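Local coordinates for malonyl CoA-acyl carrier protein transacylase (Clostridium perfringens, PDB 3PTW) that probably transfers malonyl groups from coenzyme A to acyl carrier protein, the step that supplies malonyl units for fatty acid synthesis, at residues Y160-P163 with G164-V167; I259-M262 with I263-G266. All coordinates share one frame; numbering follows the deposited sequence.

How the contacts relate
From the N terminus the chain first reaches contact 1, the tight turn of the beta hairpin formed by strands 155-162 and 165-169, a type II turn in which one segment runs straight into the next. Contact 2 follows nearly a hundred residues later, at the C-terminal end of helix 255-264, where the chain turns toward strand 269-273. The two lie in series, neither nested nor crossing. Contact 1 belongs to the four-stranded antiparallel sheet and contact 2 to a helix packed on the six-stranded mixed sheet. Their centres are about 17 Å apart and their nearest atoms about 6 Å, without touching; helix 278-286 meets side chains of both.

Contact 1 of 2, residues Y160-P163 with G164-V167; sequences YNSP and GQIV
Q165 reaches back across the hairpin to S162, and its side chain can be followed outward from the strand. CB packs 3.5 Å from S162 OG; CG, set anti to its own carbonyl carbon (chi1 -79°), and CD run alongside the same hydroxyl at a somewhat greater distance. NE2, on the S162 side of the amide, donates to S162 OG at 3.1 Å, with the serine oxygen close to the plane of the Q165 amide and the N-H pointing almost straight at it (163°). S162 OG stands between its own backbone N and carbonyl carbon (chi1 85°), which presents it to the glutamine. This side-chain bond lies beside the type II turn from S162 to Q165, whose closing bond runs from Q165 N to S162 O at 2.9 Å. G164 takes the third position of the turn with positive phi, as glycine commonly does there.

Behind the turn N161 and S162 both face Q165, a classic beta bulge. Q165 O takes a bond from N161 N at 3.0 Å and a weak one from S162 N at 3.4 Å. On the sheet face carrying Y160 and I166, a non-hydrogen-bonded pair, I166 CG1 meets Y160 CD1 at 3.7 Å; the ring also touches I166 CD1 and CG2 through CE1. N161 ND2 lies 4.0 Å from V167 CG2, a looser contact.

The hairpin forms one margin of the antiparallel sheet, with strand 165-169 paired on its other side to strand 129-135. Helix 139-149 packs against Y160 and I166, while helix 278-286 meets N161, S162 and Q165 through F282 and K285.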
# COMPACT_ATOMS: atom_id res chain seq x y z
N TYR A 160 -3.16 -2.19 10.82
CA TYR A 160 -3.48 -3.52 11.36
C TYR A 160 -3.09 -4.49 10.24
O TYR A 160 -3.84 -4.72 9.30
CB TYR A 160 -4.96 -3.62 11.77
CG TYR A 160 -5.27 -2.71 12.93
CD1 TYR A 160 -5.13 -3.16 14.26
CD2 TYR A 160 -5.64 -1.37 12.72
CE1 TYR A 160 -5.38 -2.30 15.34
CE2 TYR A 160 -5.89 -0.51 13.80
CZ TYR A 160 -5.75 -1.00 15.10
OH TYR A 160 -5.99 -0.17 16.16
N ASN A 161 -1.88 -5.02 10.34
CA ASN A 161 -1.27 -5.71 9.22
C ASN A 161 -1.38 -7.22 9.26
O ASN A 161 -1.52 -7.85 8.21
CB ASN A 161 0.18 -5.26 9.04
CG ASN A 161 0.30 -3.77 8.70
OD1 ASN A 161 -0.54 -3.21 7.99
ND2 ASN A 161 1.34 -3.14 9.19
N SER A 162 -1.31 -7.79 10.47
CA SER A 162 -1.41 -9.24 10.68
C SER A 162 -1.50 -9.51 12.19
O SER A 162 -1.32 -8.58 12.97
CB SER A 162 -0.20 -9.95 10.04
OG SER A 162 0.91 -9.98 10.92
N PRO A 163 -1.79 -10.77 12.61
CA PRO A 163 -1.88 -11.07 14.06
C PRO A 163 -0.57 -10.75 14.78
O PRO A 163 0.49 -11.23 14.37
CB PRO A 163 -2.12 -12.59 14.11
CG PRO A 163 -2.51 -12.99 12.71
CD PRO A 163 -1.86 -12.00 11.79
N GLY A 164 -0.62 -9.94 15.82
CA GLY A 164 0.62 -9.49 16.46
C GLY A 164 1.46 -8.46 15.69
O GLY A 164 2.62 -8.19 16.05
N GLN A 165 0.90 -7.87 14.63
CA GLN A 165 1.60 -6.79 13.92
C GLN A 165 0.71 -5.57 13.64
O GLN A 165 -0.07 -5.54 12.67
CB GLN A 165 2.30 -7.30 12.66
CG GLN A 165 3.62 -8.00 12.97
CD GLN A 165 4.44 -8.29 11.74
OE1 GLN A 165 5.55 -7.77 11.58
NE2 GLN A 165 3.90 -9.12 10.85
N ILE A 166 0.81 -4.60 14.55
CA ILE A 166 0.03 -3.37 14.51
C ILE A 166 1.00 -2.18 14.40
O ILE A 166 2.16 -2.31 14.78
CB ILE A 166 -0.85 -3.26 15.77
CG1 ILE A 166 -1.97 -4.31 15.70
CG2 ILE A 166 -1.44 -1.84 15.95
CD1 ILE A 166 -2.68 -4.56 17.00
N VAL A 167 0.54 -1.07 13.83
CA VAL A 167 1.30 0.18 13.93
C VAL A 167 0.42 1.25 14.57
O VAL A 167 -0.75 1.40 14.22
CB VAL A 167 1.87 0.67 12.57
CG1 VAL A 167 2.75 1.91 12.77
CG2 VAL A 167 2.66 -0.46 11.85

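Contact 2 of 2, residues I259-M262 with I263-G266; sequences IEKM and IESG
The carboxylate of E264 receives K261 NZ over one face, not in its plane: NZ stands 2.7 Å from E264 OE1 and 48° out of the carboxylate plane, closing a salt bridge between residues three apart on the helix. OE2 sits farther from the ammonium but 3.6 Å from K261 CD, so the lysine's methylene chain also borders the flat group. The two side chains run side by side in the same direction; bends at chi2 (-76°) and chi4 fold the lysine back along the helix surface and bring its nitrogen to the acid.

Two donors of S265 reach K261 O from opposite sides of its carbonyl plane: the backbone N, and OG at 2.7 Å, which stands above the plane. This oxygen thus has two donors at the C-terminal end of the helix. Upstream, I263 N bonds to I259 O at 2.9 Å and E264 N to E260 O at 2.8 Å, regular helical steps. G266, with positive phi, then ends the helix in a Schellman motif, its N bonded to I263 O.

I259 CG2 and I263 CD1 meet at 4.2 Å on the flank where both touch F270 of strand 269-273. M262 also reaches F270, and M227 of strand 225-228 lies against K261, M262 and S265, while helix 278-286 packs on I259 and E260.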
# COMPACT_ATOMS: atom_id res chain seq x y z
N ILE A 259 -7.48 -8.54 3.68
CA ILE A 259 -7.03 -9.88 3.30
C ILE A 259 -8.10 -10.92 3.65
O ILE A 259 -8.45 -11.76 2.82
CB ILE A 259 -5.67 -10.24 3.95
CG1 ILE A 259 -4.59 -9.26 3.51
CG2 ILE A 259 -5.30 -11.72 3.66
CD1 ILE A 259 -4.39 -9.16 1.96
N GLU A 260 -8.61 -10.83 4.87
CA GLU A 260 -9.64 -11.73 5.39
C GLU A 260 -10.85 -11.75 4.45
O GLU A 260 -11.36 -12.82 4.10
CB GLU A 260 -10.03 -11.26 6.82
CG GLU A 260 -10.02 -12.35 7.90
CD GLU A 260 -9.19 -11.97 9.16
OE1 GLU A 260 -8.32 -12.79 9.54
OE2 GLU A 260 -9.40 -10.89 9.76
N LYS A 261 -11.31 -10.57 4.03
CA LYS A 261 -12.42 -10.45 3.10
C LYS A 261 -12.10 -11.02 1.72
O LYS A 261 -12.95 -11.65 1.09
CB LYS A 261 -12.89 -8.99 2.99
CG LYS A 261 -13.69 -8.52 4.20
CD LYS A 261 -15.11 -9.08 4.18
CE LYS A 261 -15.77 -8.95 5.54
NZ LYS A 261 -15.49 -10.14 6.41
N MET A 262 -10.87 -10.81 1.27
CA MET A 262 -10.43 -11.37 0.00
C MET A 262 -10.57 -12.89 0.05
O MET A 262 -11.09 -13.50 -0.88
CB MET A 262 -8.99 -10.94 -0.33
CG MET A 262 -8.88 -9.48 -0.78
SD MET A 262 -7.23 -8.92 -1.22
CE MET A 262 -7.08 -9.59 -2.89
N ILE A 263 -10.09 -13.49 1.14
CA ILE A 263 -10.18 -14.94 1.35
C ILE A 263 -11.64 -15.40 1.45
O ILE A 263 -12.00 -16.41 0.85
CB ILE A 263 -9.35 -15.39 2.59
CG1 ILE A 263 -7.86 -15.20 2.30
CG2 ILE A 263 -9.70 -16.85 3.00
CD1 ILE A 263 -6.92 -15.61 3.41
N GLU A 264 -12.45 -14.65 2.21
CA GLU A 264 -13.91 -14.86 2.27
C GLU A 264 -14.50 -14.93 0.87
O GLU A 264 -15.31 -15.79 0.57
CB GLU A 264 -14.57 -13.71 3.01
CG GLU A 264 -15.30 -14.08 4.27
CD GLU A 264 -16.15 -12.92 4.79
OE1 GLU A 264 -16.12 -12.69 6.02
OE2 GLU A 264 -16.81 -12.22 3.98
N SER A 265 -14.05 -14.01 0.02
CA SER A 265 -14.53 -13.86 -1.34
C SER A 265 -13.97 -14.93 -2.27
O SER A 265 -14.28 -14.94 -3.46
CB SER A 265 -14.17 -12.47 -1.87
OG SER A 265 -14.62 -11.47 -0.96
N GLY A 266 -13.15 -15.84 -1.73
CA GLY A 266 -12.70 -17.00 -2.48
C GLY A 266 -11.31 -16.95 -3.10
O GLY A 266 -10.96 -17.87 -3.84